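Local coordinates for flagellar brake protein YcgR (Klebsiella pneumoniae, PDB 5KEC) that probably activates transcription of type 3 fimbriae genes as a two-domain, PilZ-type receptor that binds the second messenger c-di-GMP, at residues B[61-66]-B[208-213]; B[137-142]-B[170-175]; B[191-194]-B[198-201]. All blocks are in the same frame, centred on the assembly; numbering follows the deposited sequence.

Interaction 1: residues B[61-66]-B[208-213]; sequences SGHKIR and QFKFRH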
# COMPACT_ATOMS: atom_id res chain seq x y z
N SER B 61 -3.99 -11.48 -5.18
CA SER B 61 -5.44 -11.52 -5.35
C SER B 61 -6.15 -11.42 -4.01
O SER B 61 -5.51 -11.37 -2.96
CB SER B 61 -5.85 -12.79 -6.09
OG SER B 61 -7.24 -12.79 -6.38
N GLY B 62 -7.48 -11.40 -4.05
CA GLY B 62 -8.29 -11.33 -2.85
C GLY B 62 -7.94 -10.15 -1.97
O GLY B 62 -8.10 -10.19 -0.75
N HIS B 63 -7.45 -9.09 -2.60
CA HIS B 63 -7.02 -7.90 -1.89
C HIS B 63 -7.19 -6.67 -2.78
O HIS B 63 -6.96 -6.74 -3.99
CB HIS B 63 -5.55 -8.05 -1.46
CG HIS B 63 -5.03 -6.89 -0.67
ND1 HIS B 63 -5.61 -6.47 0.51
CD2 HIS B 63 -3.97 -6.07 -0.88
CE1 HIS B 63 -4.93 -5.44 0.98
NE2 HIS B 63 -3.93 -5.18 0.16
N LYS B 64 -7.61 -5.56 -2.19
CA LYS B 64 -7.75 -4.31 -2.93
C LYS B 64 -6.38 -3.79 -3.37
O LYS B 64 -5.46 -3.67 -2.57
CB LYS B 64 -8.47 -3.25 -2.08
CG LYS B 64 -9.98 -3.42 -2.00
CD LYS B 64 -10.64 -3.12 -3.33
CE LYS B 64 -12.15 -3.03 -3.20
NZ LYS B 64 -12.57 -1.91 -2.30
N ILE B 65 -6.26 -3.48 -4.66
CA ILE B 65 -5.01 -2.97 -5.21
C ILE B 65 -5.10 -1.47 -5.47
O ILE B 65 -6.12 -0.97 -5.93
CB ILE B 65 -4.65 -3.71 -6.53
CG1 ILE B 65 -4.73 -5.23 -6.33
CG2 ILE B 65 -3.27 -3.31 -7.01
CD1 ILE B 65 -3.82 -5.74 -5.23
N ARG B 66 -4.02 -0.75 -5.18
CA ARG B 66 -3.96 0.69 -5.42
C ARG B 66 -3.63 1.02 -6.88
O ARG B 66 -2.67 0.48 -7.44
CB ARG B 66 -2.95 1.35 -4.48
CG ARG B 66 -3.57 2.01 -3.26
CD ARG B 66 -4.11 3.39 -3.58
NE ARG B 66 -3.21 4.44 -3.11
CZ ARG B 66 -3.16 4.86 -1.84
NH1 ARG B 66 -3.95 4.30 -0.94
NH2 ARG B 66 -2.32 5.82 -1.49
N GLN B 208 2.82 -4.96 6.34
CA GLN B 208 1.58 -4.32 5.98
C GLN B 208 0.67 -4.42 7.20
O GLN B 208 0.54 -5.49 7.79
CB GLN B 208 0.96 -5.02 4.78
CG GLN B 208 -0.21 -4.29 4.15
CD GLN B 208 -0.83 -5.07 3.02
OE1 GLN B 208 -1.83 -5.77 3.20
NE2 GLN B 208 -0.23 -4.97 1.83
N PHE B 209 0.05 -3.31 7.58
CA PHE B 209 -0.90 -3.29 8.68
C PHE B 209 -2.18 -4.03 8.31
O PHE B 209 -2.75 -3.80 7.24
CB PHE B 209 -1.27 -1.85 9.05
CG PHE B 209 -0.16 -1.09 9.71
CD1 PHE B 209 0.01 0.26 9.46
CD2 PHE B 209 0.70 -1.71 10.60
CE1 PHE B 209 1.02 0.97 10.07
CE2 PHE B 209 1.71 -1.01 11.22
CZ PHE B 209 1.88 0.34 10.95
N LYS B 210 -2.63 -4.92 9.19
CA LYS B 210 -4.00 -5.44 9.11
C LYS B 210 -4.77 -4.90 10.31
O LYS B 210 -4.82 -5.54 11.37
CB LYS B 210 -4.03 -6.97 9.11
CG LYS B 210 -3.53 -7.62 7.83
CD LYS B 210 -4.37 -7.21 6.62
CE LYS B 210 -3.77 -7.75 5.32
NZ LYS B 210 -4.56 -7.37 4.11
N PHE B 211 -5.36 -3.72 10.16
CA PHE B 211 -6.03 -3.06 11.28
C PHE B 211 -7.26 -3.82 11.78
O PHE B 211 -7.95 -4.49 11.02
CB PHE B 211 -6.44 -1.63 10.90
CG PHE B 211 -5.28 -0.69 10.75
CD1 PHE B 211 -4.69 -0.12 11.86
CD2 PHE B 211 -4.79 -0.37 9.49
CE1 PHE B 211 -3.62 0.75 11.72
CE2 PHE B 211 -3.72 0.49 9.34
CZ PHE B 211 -3.13 1.06 10.46
N ARG B 212 -7.52 -3.70 13.08
CA ARG B 212 -8.67 -4.35 13.70
C ARG B 212 -9.88 -3.43 13.72
O ARG B 212 -11.02 -3.89 13.72
CB ARG B 212 -8.32 -4.82 15.11
CG ARG B 212 -7.23 -5.87 15.15
CD ARG B 212 -7.03 -6.41 16.55
NE ARG B 212 -6.14 -7.56 16.55
CZ ARG B 212 -5.83 -8.27 17.63
NH1 ARG B 212 -6.35 -7.94 18.81
NH2 ARG B 212 -5.02 -9.31 17.53
N HIS B 213 -9.63 -2.12 13.75
CA HIS B 213 -10.71 -1.14 13.69
C HIS B 213 -10.29 0.06 12.87
O HIS B 213 -9.09 0.27 12.64
CB HIS B 213 -11.09 -0.65 15.09
CG HIS B 213 -11.07 -1.71 16.15
ND1 HIS B 213 -9.89 -2.19 16.68
CD2 HIS B 213 -12.07 -2.37 16.77
CE1 HIS B 213 -10.17 -3.11 17.59
NE2 HIS B 213 -11.48 -3.23 17.67

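Interaction 2: residues B[137-142]-B[170-175]; sequences FDIKDI and LMLAEY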
# COMPACT_ATOMS: atom_id res chain seq x y z
N PHE B 137 10.84 -5.27 18.04
CA PHE B 137 11.37 -4.58 16.87
C PHE B 137 11.37 -3.07 17.08
O PHE B 137 10.47 -2.53 17.71
CB PHE B 137 10.52 -4.89 15.63
CG PHE B 137 10.55 -6.34 15.20
CD1 PHE B 137 11.62 -6.84 14.49
CD2 PHE B 137 9.48 -7.18 15.48
CE1 PHE B 137 11.64 -8.16 14.08
CE2 PHE B 137 9.49 -8.49 15.07
CZ PHE B 137 10.57 -8.99 14.37
N ASP B 138 12.39 -2.40 16.54
CA ASP B 138 12.33 -0.95 16.39
C ASP B 138 11.43 -0.64 15.22
O ASP B 138 11.58 -1.22 14.14
CB ASP B 138 13.72 -0.37 16.13
CG ASP B 138 14.56 -0.24 17.39
OD1 ASP B 138 14.33 -1.02 18.34
OD2 ASP B 138 15.44 0.64 17.41
N ILE B 139 10.49 0.28 15.41
CA ILE B 139 9.69 0.77 14.29
C ILE B 139 10.46 1.92 13.64
O ILE B 139 10.49 3.03 14.18
CB ILE B 139 8.31 1.24 14.76
CG1 ILE B 139 7.54 0.07 15.38
CG2 ILE B 139 7.51 1.85 13.60
CD1 ILE B 139 6.15 0.42 15.82
N LYS B 140 11.09 1.65 12.50
CA LYS B 140 12.01 2.61 11.91
C LYS B 140 11.28 3.65 11.08
O LYS B 140 11.60 4.84 11.14
CB LYS B 140 13.07 1.90 11.05
CG LYS B 140 13.97 0.97 11.83
CD LYS B 140 14.63 1.68 13.00
CE LYS B 140 15.65 2.71 12.53
NZ LYS B 140 16.33 3.36 13.69
N ASP B 141 10.31 3.21 10.29
CA ASP B 141 9.47 4.15 9.56
C ASP B 141 8.04 3.64 9.53
O ASP B 141 7.76 2.51 9.92
CB ASP B 141 10.01 4.41 8.15
CG ASP B 141 10.08 3.16 7.31
OD1 ASP B 141 9.22 2.28 7.48
OD2 ASP B 141 11.01 3.06 6.48
N ILE B 142 7.14 4.48 9.06
CA ILE B 142 5.72 4.17 9.17
C ILE B 142 4.91 4.98 8.16
O ILE B 142 5.19 6.15 7.89
CB ILE B 142 5.22 4.44 10.61
CG1 ILE B 142 3.81 3.90 10.82
CG2 ILE B 142 5.30 5.92 10.95
CD1 ILE B 142 3.31 4.06 12.23
N LEU B 170 1.99 -2.29 18.73
CA LEU B 170 2.75 -1.09 18.43
C LEU B 170 2.87 -0.23 19.68
O LEU B 170 1.89 0.33 20.15
CB LEU B 170 2.08 -0.30 17.31
CG LEU B 170 1.69 -1.14 16.09
CD1 LEU B 170 0.99 -0.28 15.06
CD2 LEU B 170 2.92 -1.84 15.50
N MET B 171 4.08 -0.15 20.23
CA MET B 171 4.35 0.73 21.35
C MET B 171 4.71 2.11 20.80
O MET B 171 5.81 2.31 20.27
CB MET B 171 5.50 0.19 22.18
CG MET B 171 5.25 -1.22 22.73
SD MET B 171 6.74 -2.02 23.37
CE MET B 171 7.24 -0.89 24.67
N LEU B 172 3.79 3.06 20.91
CA LEU B 172 3.98 4.35 20.25
C LEU B 172 4.15 5.51 21.23
O LEU B 172 3.63 6.60 21.01
CB LEU B 172 2.84 4.62 19.26
CG LEU B 172 2.61 3.51 18.23
CD1 LEU B 172 1.26 3.64 17.53
CD2 LEU B 172 3.76 3.47 17.22
N ALA B 173 4.89 5.27 22.30
CA ALA B 173 5.22 6.31 23.26
C ALA B 173 3.99 7.12 23.65
O ALA B 173 3.00 6.58 24.16
CB ALA B 173 6.31 7.23 22.70
N GLU B 174 4.04 8.43 23.38
CA GLU B 174 2.98 9.34 23.83
C GLU B 174 1.60 8.99 23.27
O GLU B 174 0.59 9.43 23.80
CB GLU B 174 3.32 10.79 23.45
CG GLU B 174 4.80 11.10 23.36
CD GLU B 174 5.27 11.27 21.93
OE1 GLU B 174 5.13 12.39 21.38
OE2 GLU B 174 5.78 10.29 21.34
N TYR B 175 1.57 8.21 22.19
CA TYR B 175 0.31 7.91 21.52
C TYR B 175 -0.36 6.66 22.04
O TYR B 175 -1.45 6.31 21.61
CB TYR B 175 0.51 7.81 20.01
CG TYR B 175 1.05 9.08 19.39
CD1 TYR B 175 0.18 10.07 18.93
CD2 TYR B 175 2.42 9.31 19.28
CE1 TYR B 175 0.67 11.24 18.37
CE2 TYR B 175 2.92 10.48 18.73
CZ TYR B 175 2.03 11.44 18.27
OH TYR B 175 2.51 12.60 17.71

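Interaction 3: residues B[191-194]-B[198-201]; sequences TLDN and ESES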
# COMPACT_ATOMS: atom_id res chain seq x y z
N THR B 191 23.87 -3.58 6.13
CA THR B 191 25.14 -3.63 6.84
C THR B 191 25.86 -2.29 6.76
O THR B 191 26.04 -1.73 5.68
CB THR B 191 26.05 -4.75 6.28
OG1 THR B 191 25.40 -6.02 6.45
CG2 THR B 191 27.38 -4.79 7.02
N LEU B 192 26.25 -1.77 7.92
CA LEU B 192 26.99 -0.51 7.98
C LEU B 192 28.48 -0.80 8.13
O LEU B 192 28.89 -1.53 9.02
CB LEU B 192 26.50 0.35 9.15
CG LEU B 192 25.04 0.83 9.09
CD1 LEU B 192 24.75 1.78 10.25
CD2 LEU B 192 24.75 1.51 7.77
N ASP B 193 29.27 -0.22 7.23
CA ASP B 193 30.72 -0.43 7.27
C ASP B 193 31.44 0.87 7.61
O ASP B 193 31.19 1.91 7.01
CB ASP B 193 31.22 -0.94 5.91
CG ASP B 193 30.61 -2.26 5.53
OD1 ASP B 193 30.07 -2.35 4.41
OD2 ASP B 193 30.67 -3.21 6.34
N ASN B 194 32.33 0.79 8.59
CA ASN B 194 33.12 1.95 9.00
C ASN B 194 34.37 1.56 9.77
O ASN B 194 35.20 0.79 9.28
CB ASN B 194 32.27 2.93 9.80
CG ASN B 194 31.54 2.26 10.96
OD1 ASN B 194 30.45 1.71 10.79
ND2 ASN B 194 32.14 2.31 12.14
N GLU B 198 35.15 -2.73 11.68
CA GLU B 198 33.94 -3.16 12.38
C GLU B 198 32.70 -3.05 11.48
O GLU B 198 32.59 -2.14 10.66
CB GLU B 198 33.75 -2.35 13.67
CG GLU B 198 34.83 -2.59 14.71
CD GLU B 198 34.62 -1.78 15.98
OE1 GLU B 198 33.97 -0.73 15.95
OE2 GLU B 198 35.16 -2.26 17.09
N SER B 199 31.77 -3.99 11.64
CA SER B 199 30.58 -4.06 10.80
C SER B 199 29.32 -4.47 11.56
O SER B 199 29.34 -5.44 12.32
CB SER B 199 30.83 -5.01 9.63
OG SER B 199 29.61 -5.42 9.04
N GLU B 200 28.23 -3.74 11.35
CA GLU B 200 26.95 -4.03 11.99
C GLU B 200 25.88 -4.34 10.96
O GLU B 200 25.69 -3.59 10.00
CB GLU B 200 26.50 -2.85 12.84
CG GLU B 200 27.27 -2.66 14.14
CD GLU B 200 26.84 -3.62 15.22
OE1 GLU B 200 25.97 -3.25 16.04
OE2 GLU B 200 27.37 -4.76 15.26
N SER B 201 25.17 -5.45 11.15
CA SER B 201 24.07 -5.81 10.27
C SER B 201 22.72 -5.69 10.97
O SER B 201 22.52 -6.19 12.08
CB SER B 201 24.25 -7.22 9.70
OG SER B 201 25.44 -7.30 8.93

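Interaction 1: residues B[61-66]-B[208-213]
His63 and Lys210 mark the nearest backbone approach of 61-66 and 208-213, and even there their CA atoms stay 11.7 Å apart, so the gap is bridged by side chains alone. The His63 ring, with CG anti to the backbone N (chi1 -178°), reaches out to meet Gln208 coming from the opposite direction. Ring and amide planes differ by just 19°, yet Gln208 OE1 stands oblique to the ring, 3.7 Å from His63 NE2, which is too long for a hydrogen bond. The two segments come from the two beta domains: 61-66 leads into strand 64-71 of the N-terminal YcgR-like sheet, while 208-213 carries strand 199-210 of the PilZ-type sheet on toward helix 214-234. Lys210 approaches the same ring through its end; its chain bends at chi2 (-61°) and then runs extended, bringing NZ to 3.7 Å from His63 CE1, again obliquely. Lys210 NZ also gives a weak hydrogen bond to Gln208 OE1 (3.3 Å), tying together the two groups that meet the imidazole. Only 88 Å² is buried, and all three residues remain partly exposed. Elsewhere along 61-66, Arg66 NH2 makes a weak hydrogen bond to Arg111 O, in the arginine-rich c-di-GMP-binding stretch.

Interaction 2: residues B[137-142]-B[170-175]
Ile139 and Leu170 are the closest backbone points of 137-142 and 170-175, with CA atoms 8.3 Å apart. That spacing is too wide for paired neighbours, and the sheet order explains it: strands 134-142 and 164-171 both pair with strand 124-128, which runs between them. The contact is therefore made by side chains alone, at the end where Phe123, hydrogen-bonded to Ile139 through the backbone, precedes that middle strand. One methyl does the touching. Ile139 CD1 meets Leu170 CD2 at 4.0 Å and Leu172 CD2 at 4.1 Å, its side chain crossing each leucine at about a right angle. From CD1 the two leucine methyls lie in directions roughly 90° apart, so the one methyl bridges the two leucines rather than sitting against either alone. With CG1 anti to the carbonyl carbon (chi1 -62°) and the chain extended at chi2, CD1 is carried out to both.

The apolar cluster belongs to the interior of the PilZ-type beta barrel, where Leu172 also touches Ile223 of helix 214-234. A classic beta bulge lies next to Ile139: Lys140 (phi/psi -83°/-43°) and Asp141 are both hydrogen-bonded through the backbone to Ala148. The bulge shifts the alternation of side chains, so Ile139 and Ile142 both point toward 170-175, while Asp141 points elsewhere and forms a salt bridge from OD1 to Arg116 NE. Asp141 binds c-di-GMP in the liganded protein and begins the DxSxxG signature of PilZ domains with Ser143 and Gly146. On the other segment, Tyr175 N is hydrogen-bonded to Leu172 O at 2.9 Å, closing a type II' beta turn with Ala173 and Glu174 at its corners. Beyond it, Tyr175 OH is hydrogen-bonded to Asp226 OD2 of the same helix.

Interaction 3: residues B[191-194]-B[198-201]
Leu192 and Glu200 form the hydrogen-bonded pair at the tip of a beta hairpin whose long arms, 177-193 and 199-210, run antiparallel; the axes of the short strands 191-193 and 199-201 make an angle of 165° and approach to 4.6 Å. The two backbone bonds of this pair are unequal: Leu192 N to Glu200 O is 2.8 Å with 162° at the hydrogen, whereas Glu200 N to Leu192 O stretches to 3.3 Å. Non-hydrogen-bonded pairs flank it, Thr191 with Ser201 and Asp193 with Ser199, and the first is the closer of the two, with CA atoms 4.2 Å apart against 5.1 Å.

The tight side is the face bearing Thr191, Asp193, Ser199 and Ser201. Here Thr191 straddles two serines of the facing strand, its branches split between them: OG1, beside the backbone N (chi1 -60°), turns to Ser201, and CG2, anti to that N, turns diagonally to Ser199. The other face is looser. Leu192 and Glu200 project from it side by side, with the end of Glu200 leading away to a salt bridge between its OE1 and Lys152 NZ. Looser still is the turn, where the strands open: Asn194 and Glu198 have CA atoms 6.2 Å apart, Glu198 is poorly ordered, and residues 195-197 are not modelled, consistent with a mobile, solvent-exposed tip. On the tighter face, Thr191 OG1 and Ser201 OG share a 2.8 Å hydrogen bond in which either hydroxyl could donate, and Thr191 CG2 sits 3.1 Å from Ser199 OG.

How the interactions relate
All three contacts reach the PilZ-type sheet, and interactions 1 and 3 share strand 199-210: residues 208-210 lie at its inner end facing the N-terminal domain, and 199-201 at the remote hairpin tip, with centres 35 Å apart. Interactions 1 and 2 touch directly although their centres are 20 Å apart, because Phe209 packs its CE2 4.0 Å from Leu170 CD1 and its CZ 4.1 Å from Ile142 CG1. Interaction 3 touches neither; its nearest atoms are about 9 Å from interaction 2. The c-di-GMP site, empty here, relates chiefly to the first two: Asp141 belongs to interaction 2, and the Gln208 side chain lies about 5 Å from Gly146 and about 6 Å from Cys207, both ligand-binding.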